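Local coordinates for glycosyl hydrolase family 62 protein (Coprinopsis cinerea, PDB 5B6T) that hydrolyses terminal alpha-L-arabinofuranosyl residues, probably releasing the arabinose side chains of arabinoxylan in plant hemicellulose, at residues D28-Y33 with A83-Y88; Y99-A104 with P121-S126; G127-I132 with N179-A184; S158-H163 with L193-N198. All blocks are in the same frame, centred on the assembly; numbering follows the deposited sequence.

Interaction 1 (D28-Y33 with A83-Y88)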
loop_
_atom_site.group_PDB
_atom_site.type_symbol
_atom_site.label_atom_id
_atom_site.label_comp_id
_atom_site.label_asym_id
_atom_site.label_seq_id
_atom_site.Cartn_x
_atom_site.Cartn_y
_atom_site.Cartn_z
ATOM N N ASP A 28 -4.439 -4.072 3.448
ATOM C CA ASP A 28 -3.892 -2.906 2.777
ATOM C C ASP A 28 -2.957 -2.051 3.664
ATOM O O ASP A 28 -3.109 -0.824 3.714
ATOM C CB ASP A 28 -5.031 -2.005 2.259
ATOM C CG ASP A 28 -6.167 -2.763 1.601
ATOM O OD1 ASP A 28 -5.891 -3.729 0.884
ATOM O OD2 ASP A 28 -7.341 -2.324 1.816
ATOM N N PRO A 29 -1.975 -2.673 4.348
ATOM C CA PRO A 29 -1.258 -1.944 5.375
ATOM C C PRO A 29 -0.311 -0.880 4.863
ATOM O O PRO A 29 0.332 -1.059 3.820
ATOM C CB PRO A 29 -0.438 -3.047 6.090
ATOM C CG PRO A 29 -0.277 -4.106 5.043
ATOM C CD PRO A 29 -1.561 -4.093 4.289
ATOM N N SER A 30 -0.177 0.192 5.648
ATOM C CA SER A 30 0.883 1.156 5.507
ATOM C C SER A 30 1.700 1.172 6.809
ATOM O O SER A 30 1.141 1.023 7.886
ATOM C CB SER A 30 0.299 2.547 5.253
ATOM O OG SER A 30 1.321 3.461 4.886
ATOM N N VAL A 31 3.006 1.369 6.702
ATOM C CA VAL A 31 3.865 1.206 7.863
ATOM C C VAL A 31 5.076 2.116 7.897
ATOM O O VAL A 31 5.795 2.261 6.916
ATOM C CB VAL A 31 4.305 -0.265 8.028
ATOM C CG1 VAL A 31 4.992 -0.798 6.774
ATOM C CG2 VAL A 31 5.149 -0.463 9.270
ATOM N N VAL A 32 5.282 2.693 9.084
ATOM C CA VAL A 32 6.508 3.437 9.401
ATOM C C VAL A 32 6.981 3.090 10.805
ATOM O O VAL A 32 6.180 2.771 11.690
ATOM C CB VAL A 32 6.339 4.973 9.293
ATOM C CG1 VAL A 32 6.081 5.383 7.854
ATOM C CG2 VAL A 32 5.250 5.526 10.195
ATOM N N TYR A 33 8.301 3.160 10.970
ATOM C CA TYR A 33 8.945 3.047 12.284
ATOM C C TYR A 33 9.356 4.439 12.711
ATOM O O TYR A 33 10.075 5.124 11.990
ATOM C CB TYR A 33 10.163 2.145 12.215
ATOM C CG TYR A 33 10.708 1.758 13.588
ATOM C CD1 TYR A 33 10.078 0.794 14.349
ATOM C CD2 TYR A 33 11.865 2.349 14.098
ATOM C CE1 TYR A 33 10.574 0.414 15.582
ATOM C CE2 TYR A 33 12.354 2.002 15.343
ATOM C CZ TYR A 33 11.726 1.022 16.075
ATOM O OH TYR A 33 12.250 0.630 17.303
ATOM N N ALA A 83 -7.611 1.646 2.374
ATOM C CA ALA A 83 -6.280 1.555 1.745
ATOM C C ALA A 83 -5.402 2.775 2.019
ATOM O O ALA A 83 -5.179 3.636 1.155
ATOM C CB ALA A 83 -6.384 1.223 0.248
ATOM N N PRO A 84 -4.879 2.843 3.236
ATOM C CA PRO A 84 -4.165 4.024 3.664
ATOM C C PRO A 84 -2.681 4.049 3.242
ATOM O O PRO A 84 -2.058 3.001 3.006
ATOM C CB PRO A 84 -4.276 3.939 5.182
ATOM C CG PRO A 84 -4.264 2.471 5.469
ATOM C CD PRO A 84 -4.999 1.846 4.325
ATOM N N GLN A 85 -2.103 5.262 3.225
ATOM C CA GLN A 85 -0.674 5.477 3.054
ATOM C C GLN A 85 -0.289 6.598 3.989
ATOM O O GLN A 85 -0.802 7.692 3.848
ATOM C CB GLN A 85 -0.312 5.882 1.620
ATOM C CG GLN A 85 1.196 6.074 1.450
ATOM C CD GLN A 85 1.557 6.957 0.285
ATOM O OE1 GLN A 85 0.780 7.782 -0.171
ATOM N NE2 GLN A 85 2.791 6.817 -0.164
ATOM N N VAL A 86 0.611 6.336 4.929
ATOM C CA VAL A 86 1.093 7.359 5.851
ATOM C C VAL A 86 2.494 7.840 5.491
ATOM O O VAL A 86 3.357 7.041 5.143
ATOM C CB VAL A 86 1.062 6.873 7.338
ATOM C CG1 VAL A 86 2.044 5.732 7.601
ATOM C CG2 VAL A 86 1.332 8.040 8.292
ATOM N N PHE A 87 2.742 9.133 5.640
ATOM C CA PHE A 87 4.092 9.695 5.444
ATOM C C PHE A 87 4.144 11.073 6.075
ATOM O O PHE A 87 3.104 11.697 6.305
ATOM C CB PHE A 87 4.521 9.793 3.952
ATOM C CG PHE A 87 3.581 10.589 3.097
ATOM C CD1 PHE A 87 3.780 11.954 2.901
ATOM C CD2 PHE A 87 2.519 9.978 2.430
ATOM C CE1 PHE A 87 2.905 12.696 2.135
ATOM C CE2 PHE A 87 1.639 10.737 1.662
ATOM C CZ PHE A 87 1.869 12.076 1.481
ATOM N N TYR A 88 5.352 11.548 6.330
ATOM C CA TYR A 88 5.555 12.855 6.928
ATOM C C TYR A 88 5.901 13.817 5.829
ATOM O O TYR A 88 6.923 13.635 5.129
ATOM C CB TYR A 88 6.696 12.776 7.942
ATOM C CG TYR A 88 7.000 14.043 8.682
ATOM C CD1 TYR A 88 6.135 14.534 9.662
ATOM C CD2 TYR A 88 8.188 14.689 8.479
ATOM C CE1 TYR A 88 6.431 15.689 10.368
ATOM C CE2 TYR A 88 8.497 15.840 9.174
ATOM C CZ TYR A 88 7.619 16.334 10.114
ATOM O OH TYR A 88 7.966 17.465 10.850
HETATM O O HOH W 1 -2.766 0.878 1.670
#

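Interaction 2 (Y99-A104 with P121-S126)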
loop_
_atom_site.group_PDB
_atom_site.type_symbol
_atom_site.label_atom_id
_atom_site.label_comp_id
_atom_site.label_asym_id
_atom_site.label_seq_id
_atom_site.Cartn_x
_atom_site.Cartn_y
_atom_site.Cartn_z
ATOM N N TYR A 99 -5.789 7.999 1.388
ATOM C CA TYR A 99 -6.704 6.846 1.288
ATOM C C TYR A 99 -7.809 7.180 0.279
ATOM O O TYR A 99 -7.825 8.293 -0.295
ATOM C CB TYR A 99 -7.308 6.491 2.668
ATOM C CG TYR A 99 -7.921 7.698 3.367
ATOM C CD1 TYR A 99 -7.162 8.480 4.213
ATOM C CD2 TYR A 99 -9.271 8.016 3.225
ATOM C CE1 TYR A 99 -7.687 9.583 4.839
ATOM C CE2 TYR A 99 -9.815 9.113 3.870
ATOM C CZ TYR A 99 -9.021 9.891 4.697
ATOM O OH TYR A 99 -9.528 11.016 5.330
ATOM N N GLN A 100 -8.719 6.230 0.079
ATOM C CA GLN A 100 -9.850 6.461 -0.833
ATOM C C GLN A 100 -11.145 6.517 -0.039
ATOM O O GLN A 100 -11.318 5.837 0.979
ATOM C CB GLN A 100 -9.922 5.341 -1.874
ATOM C CG GLN A 100 -10.334 3.990 -1.300
ATOM C CD GLN A 100 -9.575 2.801 -1.850
ATOM O OE1 GLN A 100 -8.411 2.885 -2.205
ATOM N NE2 GLN A 100 -10.237 1.683 -1.914
ATOM N N ASN A 101 -12.060 7.350 -0.508
ATOM C CA ASN A 101 -13.377 7.483 0.076
ATOM C C ASN A 101 -14.447 7.563 -1.013
ATOM O O ASN A 101 -15.556 8.050 -0.742
ATOM C CB ASN A 101 -13.453 8.725 0.973
ATOM C CG ASN A 101 -13.399 10.020 0.194
ATOM O OD1 ASN A 101 -12.973 10.057 -0.969
ATOM N ND2 ASN A 101 -13.810 11.100 0.852
ATOM N N GLY A 102 -14.132 7.083 -2.205
ATOM C CA GLY A 102 -14.911 7.367 -3.426
ATOM C C GLY A 102 -14.195 8.378 -4.332
ATOM O O GLY A 102 -14.359 8.379 -5.580
ATOM N N ASN A 103 -13.382 9.218 -3.695
ATOM C CA ASN A 103 -12.431 10.117 -4.346
ATOM C C ASN A 103 -11.028 9.738 -3.821
ATOM O O ASN A 103 -10.888 8.776 -3.043
ATOM C CB ASN A 103 -12.837 11.564 -4.005
ATOM C CG ASN A 103 -12.286 12.604 -4.970
ATOM O OD1 ASN A 103 -11.190 12.499 -5.549
ATOM N ND2 ASN A 103 -13.026 13.689 -5.079
ATOM N N ALA A 104 -10.011 10.442 -4.263
ATOM C CA ALA A 104 -8.673 10.364 -3.686
ATOM C C ALA A 104 -8.620 11.338 -2.527
ATOM O O ALA A 104 -8.787 12.537 -2.722
ATOM C CB ALA A 104 -7.634 10.728 -4.742
ATOM N N PRO A 121 -11.919 13.973 6.162
ATOM C CA PRO A 121 -11.305 13.845 4.839
ATOM C C PRO A 121 -11.392 15.111 3.986
ATOM O O PRO A 121 -12.432 15.840 4.003
ATOM C CB PRO A 121 -12.101 12.736 4.175
ATOM C CG PRO A 121 -12.685 11.946 5.282
ATOM C CD PRO A 121 -12.945 12.948 6.383
ATOM N N ARG A 122 -10.298 15.386 3.277
ATOM C CA ARG A 122 -10.284 16.343 2.149
ATOM C C ARG A 122 -9.907 15.558 0.893
ATOM O O ARG A 122 -9.406 14.435 1.002
ATOM C CB ARG A 122 -9.304 17.496 2.412
ATOM C CG ARG A 122 -9.804 18.468 3.480
ATOM C CD ARG A 122 -8.707 19.455 3.847
ATOM N NE ARG A 122 -9.115 20.424 4.873
ATOM C CZ ARG A 122 -8.986 21.754 4.794
ATOM N NH1 ARG A 122 -8.438 22.339 3.727
ATOM N NH2 ARG A 122 -9.403 22.509 5.812
ATOM N N THR A 123 -10.175 16.100 -0.289
ATOM C CA THR A 123 -9.854 15.380 -1.515
ATOM C C THR A 123 -8.818 16.110 -2.388
ATOM O O THR A 123 -8.698 17.340 -2.324
ATOM C CB THR A 123 -11.094 15.060 -2.339
ATOM O OG1 THR A 123 -11.748 16.275 -2.705
ATOM C CG2 THR A 123 -12.054 14.180 -1.556
ATOM N N PHE A 124 -8.060 15.323 -3.161
ATOM C CA PHE A 124 -7.025 15.834 -4.048
ATOM C C PHE A 124 -7.606 16.322 -5.384
ATOM O O PHE A 124 -6.928 17.019 -6.158
ATOM C CB PHE A 124 -6.013 14.709 -4.338
ATOM C CG PHE A 124 -5.099 14.357 -3.203
ATOM C CD1 PHE A 124 -4.168 15.266 -2.727
ATOM C CD2 PHE A 124 -5.146 13.083 -2.611
ATOM C CE1 PHE A 124 -3.299 14.937 -1.721
ATOM C CE2 PHE A 124 -4.254 12.744 -1.592
ATOM C CZ PHE A 124 -3.338 13.681 -1.147
ATOM N N TYR A 125 -8.821 15.880 -5.713
ATOM C CA TYR A 125 -9.506 16.301 -6.925
ATOM C C TYR A 125 -10.940 16.673 -6.568
ATOM O O TYR A 125 -11.480 16.197 -5.595
ATOM C CB TYR A 125 -9.598 15.153 -7.929
ATOM C CG TYR A 125 -8.293 14.456 -8.328
ATOM C CD1 TYR A 125 -7.520 14.930 -9.378
ATOM C CD2 TYR A 125 -7.913 13.269 -7.720
ATOM C CE1 TYR A 125 -6.378 14.260 -9.759
ATOM C CE2 TYR A 125 -6.791 12.587 -8.100
ATOM C CZ TYR A 125 -6.031 13.061 -9.118
ATOM O OH TYR A 125 -4.917 12.348 -9.515
ATOM N N SER A 126 -11.590 17.437 -7.432
ATOM C CA SER A 126 -12.995 17.775 -7.202
ATOM C C SER A 126 -13.970 16.598 -7.473
ATOM O O SER A 126 -15.091 16.565 -6.964
ATOM C CB SER A 126 -13.347 19.044 -8.008
ATOM O OG SER A 126 -13.385 18.725 -9.392
#

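Interaction 3 (G127-I132 with N179-A184)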
loop_
_atom_site.group_PDB
_atom_site.type_symbol
_atom_site.label_atom_id
_atom_site.label_comp_id
_atom_site.label_asym_id
_atom_site.label_seq_id
_atom_site.Cartn_x
_atom_site.Cartn_y
_atom_site.Cartn_z
ATOM N N GLY A 127 -13.516 15.597 -8.216
ATOM C CA GLY A 127 -14.292 14.410 -8.527
ATOM C C GLY A 127 -13.383 13.480 -9.301
ATOM O O GLY A 127 -12.224 13.795 -9.494
ATOM N N MET A 128 -13.906 12.362 -9.764
ATOM C CA MET A 128 -13.113 11.439 -10.546
ATOM C C MET A 128 -12.676 12.105 -11.845
ATOM O O MET A 128 -13.518 12.571 -12.602
ATOM C CB MET A 128 -13.889 10.176 -10.852
ATOM C CG MET A 128 -13.030 9.068 -11.438
ATOM S SD MET A 128 -13.903 7.535 -11.792
ATOM C CE MET A 128 -14.438 7.059 -10.137
ATOM N N PRO A 129 -11.357 12.169 -12.098
ATOM C CA PRO A 129 -10.875 12.767 -13.332
ATOM C C PRO A 129 -11.445 12.128 -14.585
ATOM O O PRO A 129 -11.715 10.923 -14.591
ATOM C CB PRO A 129 -9.361 12.550 -13.259
ATOM C CG PRO A 129 -9.066 12.543 -11.787
ATOM C CD PRO A 129 -10.246 11.831 -11.169
ATOM N N ALA A 130 -11.596 12.935 -15.632
ATOM C CA ALA A 130 -12.178 12.439 -16.883
ATOM C C ALA A 130 -11.455 11.224 -17.414
ATOM O O ALA A 130 -12.095 10.271 -17.837
ATOM C CB ALA A 130 -12.172 13.514 -17.952
ATOM N N ILE A 131 -10.124 11.225 -17.400
ATOM C CA ILE A 131 -9.415 10.074 -17.977
ATOM C C ILE A 131 -9.727 8.774 -17.223
ATOM O O ILE A 131 -9.715 7.657 -17.790
ATOM C CB ILE A 131 -7.894 10.353 -18.062
ATOM C CG1 ILE A 131 -7.213 9.350 -18.977
ATOM C CG2 ILE A 131 -7.279 10.389 -16.673
ATOM C CD1 ILE A 131 -5.802 9.736 -19.358
ATOM N N ILE A 132 -9.965 8.900 -15.920
ATOM C CA ILE A 132 -10.285 7.733 -15.111
ATOM C C ILE A 132 -11.733 7.293 -15.363
ATOM O O ILE A 132 -12.003 6.121 -15.591
ATOM C CB ILE A 132 -9.979 7.970 -13.598
ATOM C CG1 ILE A 132 -8.501 8.340 -13.451
ATOM C CG2 ILE A 132 -10.304 6.721 -12.789
ATOM C CD1 ILE A 132 -8.021 8.533 -12.024
ATOM N N ASN A 179 -2.753 17.750 -11.214
ATOM C CA ASN A 179 -3.236 17.953 -12.568
ATOM C C ASN A 179 -4.026 16.772 -13.078
ATOM O O ASN A 179 -4.296 15.809 -12.330
ATOM C CB ASN A 179 -2.084 18.329 -13.507
ATOM C CG ASN A 179 -1.088 17.219 -13.714
ATOM O OD1 ASN A 179 -1.144 16.153 -13.095
ATOM N ND2 ASN A 179 -0.119 17.484 -14.581
ATOM N N GLU A 180 -4.437 16.828 -14.341
ATOM C CA GLU A 180 -5.173 15.718 -14.908
ATOM C C GLU A 180 -4.229 14.517 -14.965
ATOM O O GLU A 180 -3.099 14.630 -15.425
ATOM C CB GLU A 180 -5.676 16.054 -16.319
ATOM C CG GLU A 180 -6.482 14.927 -16.986
ATOM C CD GLU A 180 -7.885 14.672 -16.402
ATOM O OE1 GLU A 180 -8.314 15.465 -15.494
ATOM O OE2 GLU A 180 -8.562 13.679 -16.870
ATOM N N PRO A 181 -4.668 13.337 -14.484
ATOM C CA PRO A 181 -3.732 12.212 -14.580
ATOM C C PRO A 181 -3.392 11.792 -16.001
ATOM O O PRO A 181 -4.199 11.972 -16.919
ATOM C CB PRO A 181 -4.460 11.063 -13.867
ATOM C CG PRO A 181 -5.644 11.671 -13.211
ATOM C CD PRO A 181 -5.960 12.933 -13.919
ATOM N N VAL A 182 -2.191 11.231 -16.167
ATOM C CA VAL A 182 -1.828 10.482 -17.386
ATOM C C VAL A 182 -1.887 8.995 -17.036
ATOM O O VAL A 182 -1.911 8.624 -15.864
ATOM C CB VAL A 182 -0.433 10.864 -17.956
ATOM C CG1 VAL A 182 -0.421 12.343 -18.349
ATOM C CG2 VAL A 182 0.679 10.525 -16.978
ATOM N N ILE A 183 -1.946 8.145 -18.038
ATOM C CA ILE A 183 -1.835 6.698 -17.827
ATOM C C ILE A 183 -0.335 6.411 -17.775
ATOM O O ILE A 183 0.395 6.546 -18.781
ATOM C CB ILE A 183 -2.575 5.878 -18.925
ATOM C CG1 ILE A 183 -4.100 6.064 -18.757
ATOM C CG2 ILE A 183 -2.204 4.402 -18.793
ATOM C CD1 ILE A 183 -4.979 5.607 -19.908
ATOM N N ALA A 184 0.157 6.118 -16.579
ATOM C CA ALA A 184 1.560 5.792 -16.376
ATOM C C ALA A 184 1.946 4.387 -16.874
ATOM O O ALA A 184 3.097 4.142 -17.268
ATOM C CB ALA A 184 1.893 5.904 -14.902
HETATM O O HOH W 2 -11.000 15.723 -15.503
#

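Interaction 4 (S158-H163 with L193-N198)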
loop_
_atom_site.group_PDB
_atom_site.type_symbol
_atom_site.label_atom_id
_atom_site.label_comp_id
_atom_site.label_asym_id
_atom_site.label_seq_id
_atom_site.Cartn_x
_atom_site.Cartn_y
_atom_site.Cartn_z
ATOM N N SER A 158 -5.170 3.425 -9.137
ATOM C CA SER A 158 -5.579 2.336 -9.996
ATOM C C SER A 158 -7.082 2.314 -10.251
ATOM O O SER A 158 -7.843 2.949 -9.548
ATOM C CB SER A 158 -5.170 1.014 -9.326
ATOM O OG SER A 158 -3.778 0.933 -9.244
ATOM N N ASP A 159 -7.513 1.550 -11.272
ATOM C CA ASP A 159 -8.934 1.427 -11.525
ATOM C C ASP A 159 -9.476 0.001 -11.517
ATOM O O ASP A 159 -10.613 -0.212 -11.919
ATOM C CB ASP A 159 -9.332 2.144 -12.824
ATOM C CG ASP A 159 -8.632 1.608 -14.051
ATOM O OD1 ASP A 159 -7.893 0.601 -13.973
ATOM O OD2 ASP A 159 -8.893 2.181 -15.138
ATOM N N ASP A 160 -8.678 -0.970 -11.083
ATOM C CA ASP A 160 -9.061 -2.384 -11.188
ATOM C C ASP A 160 -9.431 -2.762 -12.626
ATOM O O ASP A 160 -10.191 -3.713 -12.844
ATOM C CB ASP A 160 -10.259 -2.693 -10.271
ATOM C CG ASP A 160 -9.892 -2.799 -8.812
ATOM O OD1 ASP A 160 -8.660 -2.955 -8.508
ATOM O OD2 ASP A 160 -10.838 -2.771 -7.961
ATOM N N ASN A 161 -8.897 -2.019 -13.585
ATOM C CA ASN A 161 -9.177 -2.259 -15.002
ATOM C C ASN A 161 -7.938 -2.168 -15.847
ATOM O O ASN A 161 -8.025 -1.969 -17.061
ATOM C CB ASN A 161 -10.238 -1.294 -15.555
ATOM C CG ASN A 161 -10.929 -1.858 -16.788
ATOM O OD1 ASN A 161 -11.187 -3.058 -16.882
ATOM N ND2 ASN A 161 -11.230 -0.970 -17.754
ATOM N N GLY A 162 -6.781 -2.357 -15.218
ATOM C CA GLY A 162 -5.560 -2.439 -15.982
ATOM C C GLY A 162 -4.887 -1.122 -16.283
ATOM O O GLY A 162 -3.999 -1.096 -17.142
ATOM N N HIS A 163 -5.245 -0.038 -15.573
ATOM C CA HIS A 163 -4.567 1.241 -15.753
ATOM C C HIS A 163 -3.997 1.700 -14.444
ATOM O O HIS A 163 -4.644 1.579 -13.414
ATOM C CB HIS A 163 -5.517 2.317 -16.277
ATOM C CG HIS A 163 -6.271 1.884 -17.490
ATOM N ND1 HIS A 163 -7.586 1.481 -17.439
ATOM C CD2 HIS A 163 -5.886 1.759 -18.781
ATOM C CE1 HIS A 163 -7.962 1.065 -18.639
ATOM N NE2 HIS A 163 -6.954 1.254 -19.476
ATOM N N LEU A 193 -2.279 -6.098 -14.222
ATOM C CA LEU A 193 -1.939 -4.796 -13.627
ATOM C C LEU A 193 -3.172 -4.315 -12.878
ATOM O O LEU A 193 -3.895 -3.407 -13.304
ATOM C CB LEU A 193 -1.499 -3.828 -14.719
ATOM C CG LEU A 193 -0.773 -2.571 -14.243
ATOM C CD1 LEU A 193 0.654 -2.887 -13.830
ATOM C CD2 LEU A 193 -0.794 -1.489 -15.314
ATOM N N PHE A 194 -3.432 -4.973 -11.751
ATOM C CA PHE A 194 -4.769 -4.917 -11.163
ATOM C C PHE A 194 -4.973 -3.786 -10.169
ATOM O O PHE A 194 -5.840 -2.941 -10.367
ATOM C CB PHE A 194 -5.152 -6.266 -10.568
ATOM C CG PHE A 194 -6.612 -6.365 -10.228
ATOM C CD1 PHE A 194 -7.574 -6.310 -11.229
ATOM C CD2 PHE A 194 -7.024 -6.521 -8.929
ATOM C CE1 PHE A 194 -8.924 -6.376 -10.907
ATOM C CE2 PHE A 194 -8.369 -6.612 -8.608
ATOM C CZ PHE A 194 -9.320 -6.526 -9.593
ATOM N N GLU A 195 -4.201 -3.750 -9.094
ATOM C CA GLU A 195 -4.356 -2.656 -8.120
ATOM C C GLU A 195 -3.129 -2.600 -7.212
ATOM O O GLU A 195 -2.122 -3.267 -7.494
ATOM C CB GLU A 195 -5.639 -2.871 -7.307
ATOM C CG GLU A 195 -5.666 -4.168 -6.504
ATOM C CD GLU A 195 -7.017 -4.548 -5.928
ATOM O OE1 GLU A 195 -8.021 -3.841 -6.061
ATOM O OE2 GLU A 195 -7.125 -5.610 -5.265
ATOM N N ALA A 196 -3.180 -1.751 -6.197
ATOM C CA ALA A 196 -2.218 -1.752 -5.092
ATOM C C ALA A 196 -0.794 -1.467 -5.552
ATOM O O ALA A 196 0.143 -2.204 -5.236
ATOM C CB ALA A 196 -2.289 -3.062 -4.324
ATOM N N ALA A 197 -0.620 -0.304 -6.154
ATOM C CA ALA A 197 0.723 0.193 -6.459
ATOM C C ALA A 197 1.512 0.590 -5.188
ATOM O O ALA A 197 0.953 1.046 -4.209
ATOM C CB ALA A 197 0.658 1.379 -7.407
ATOM N N ASN A 198 2.826 0.364 -5.247
ATOM C CA ASN A 198 3.797 1.052 -4.392
ATOM C C ASN A 198 4.846 1.675 -5.287
ATOM O O ASN A 198 5.251 1.086 -6.300
ATOM C CB ASN A 198 4.561 0.119 -3.430
ATOM C CG ASN A 198 3.675 -0.749 -2.555
ATOM O OD1 ASN A 198 3.650 -1.968 -2.740
ATOM N ND2 ASN A 198 3.035 -0.162 -1.556
HETATM O O HOH W 3 -2.450 1.766 -6.994
HETATM O O HOH W 4 -5.917 -1.174 -12.493
HETATM O O HOH W 5 -10.728 -2.904 -5.208
#

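Interaction 1 (D28-Y33 with A83-Y88)
Ser30 swings OG away from its own backbone N (chi1 -170°), which carries the hydroxyl across to the strand 83-88, where Val86 N donates to Ser30 OG over 3.0 Å. At 166° that bond is nearly straight, and the same oxygen is also hydrogen-bonded to Glu267 OE2, so this buried hydroxyl joins three parts of the chain. Serine suits the place because its short hydroxyl reaches Val86 N across the narrow gap between strands while also bonding Glu267. With an alanine here, Val86 N and Glu267 OE2 are likely to lose this shared partner in a buried setting. Beyond the hydroxyl, Val86 holds CG1 between its backbone N and carbonyl carbon, directed at the facing strand, and this methyl meets Val32 CG1 at 4.1 Å. At the other end Asp28 sets CB 3.8 Å from Ala83 CA, while Pro84, whose ring nitrogen has no hydrogen to donate, rests CD 3.3 Å from Asp28 O. One water serves both carbonyls there, donating to Asp28 O at 2.7 Å and to Pro84 O. The two short strand segments run nearly parallel, their directions 13° apart, linked by a side chain and a water and not by backbone pairing: they belong to different four-stranded sheets, as adjacent inner strands do around the central axis of the five-bladed beta-propeller of family GH62.

Interaction 2 (Y99-A104 with P121-S126)
Ala104 and Phe124 form the tight end of this contact, where Phe124 N donates to Ala104 O over 2.9 Å at 166°. Thr123 CA adds a CA-H...O contact to the same carbonyl oxygen. The small methyl of Ala104 touches two aromatic residues, its CB 4.0 Å from Phe124 CD2 and 3.9 Å from Tyr125 CD2, where it lies at the ring edge. Next to it Asn103 lays its amide nearly in the plane of the Tyr125 ring, 9° apart, and its ND2 donates to Tyr125 O at 3.0 Å, from above the carbonyl plane. Thr123 OG1 donates to Tyr125 O from the opposite face, so two side chains grip one carbonyl. The amide oxygen, Asn103 OD1, accepts from Ala104 N in its carbonyl plane, which fixes the rotation of the amide. A second close point lies apart from these: Pro121 CG is 3.3 Å from Tyr99 OH, a hydroxyl that bonds to Ser107 OG.

Towards solvent the packing thins. Asn101 ND2 stays 4.1 Å from Pro121 CB, and Ser126 lies exposed at the margin. Thr123, though exposed, lays CB and CG2 across the amide of Asn103, its CB 3.6 Å from Asn103 ND2. Strand 122-123 is the outer edge of the sheet 82-89, 94-100, 104-109; Phe124 meets the rings of Tyr106 and Phe178, and Tyr125 OH reaches Ser167 on strand 163-170 of the next sheet.

Interaction 3 (G127-I132 with N179-A184)
Ile131, Pro181 and Glu180 carry this contact, in which the start of a short helix settles on the chain leading into strand 182-186. Ile131 gives up the most surface to it. Its CG1 stands anti to the backbone N (chi1 -165°), sending CD1 out to meet Ile183 CG1 at 4.1 Å, while the other branch, CG2, sits 3.5 Å from Pro181 O and also touches the proline ring. A branched, wholly apolar side chain suits a place where both arms have something to lie against. Pro181 turns its ring at about a right angle to that of Pro129, packed tightly, with Pro181 CD 3.5 Å from Pro129 CB. Ile132 reaches the same ring, its CD1 4.1 Å from Pro181 CG.

Glu180 supplies the polar part. Its chain leaves the backbone extended and bends at chi2 (71°), which brings the carboxylate under the first helical turn. Ile131 N donates to Glu180 OE2 over 3.0 Å, a bond of 161° at the hydrogen, the nitrogen lying nearly on the line of the C-O bond. Glu180 OE1 takes a water at 2.7 Å, and that water accepts from Ala130 N. Pro129, at the N-cap position, precedes two amides that no earlier turn of helix can satisfy, so an acidic residue fits here, and its negative charge would probably suit the helix dipole. Trp141 touches Pro129 and Ile132, Tyr125 touches Pro181, and strand 163-170 lies beneath, with Tyr165 against Ile132 and Ile183, so helix 130-135 sits by strand 182-186, the outer edge of that sheet.

Interaction 4 (S158-H163 with L193-N198)
Asp160 lies flat over the ring of Phe194 at the start of strand 195-202, where Phe194 and Glu195 form a classic beta bulge opposite Glu213 of strand 207-215, within a blade of the five-bladed propeller. The side chain can be followed outward. Its CB rests 4.0 Å from Phe194 CZ, and CG is 3.9 Å from that same CZ. At the tip the branches part. OD1 stands 3.6 Å above the plane of the Phe194 ring, offset toward its rim, and also comes 2.7 Å from Glu195 OE1; OD2 takes a water at 2.8 Å that donates to Glu195 OE1 as well. The carboxylate and ring planes are only 8° apart, a true stack, so a broad flat phenylalanine is apt here. Replacing the ring by a valine is likely to open a gap under the Asp160 carboxylate and let that group turn away from Glu195.

Phe194 reaches this position with CG anti to its backbone N (chi1 -167°), which brings the ring under the turn. Glu195 OE2 forms a salt bridge with Arg221 NH1, and the glutamate side chain lies beside the bound lead ion. The turn itself is shaped by Asp159, whose OD1 accepts from Asn161 N as an Asx turn and whose OD2 takes His163 ND1. Gly162 adopts backbone angles hostile to any CB, and its CA-H points at Leu193 O, 3.3 Å from Gly162 CA. At the Ser158 end of the turn, Ser158 OG sits 2.7 Å from a water that accepts from Ala197 N at 2.9 Å.

Interactions 1 and 4 lie nearest the middle of the propeller; interactions 2 and 3 lie farther out. In interaction 1 the side chain of Asp28 is about 5 Å from the bound calcium ion, and interaction 4 brings the side chain of Glu195 to about 3 Å from the lead ion; their centres are 18 Å apart, yet their nearest atoms are about 6 Å apart, consistent with both bordering one central pocket. Interaction 2 shares a sheet with interaction 1, Ala83 CB meeting Gln100 OE1 at 3.6 Å. It continues outward into interaction 3, where Tyr125 OH lies 3.8 Å from Pro181 CG. Interaction 3 closes back on interaction 4 through Ile183 CD1, 4.1 Å from His163 CD2.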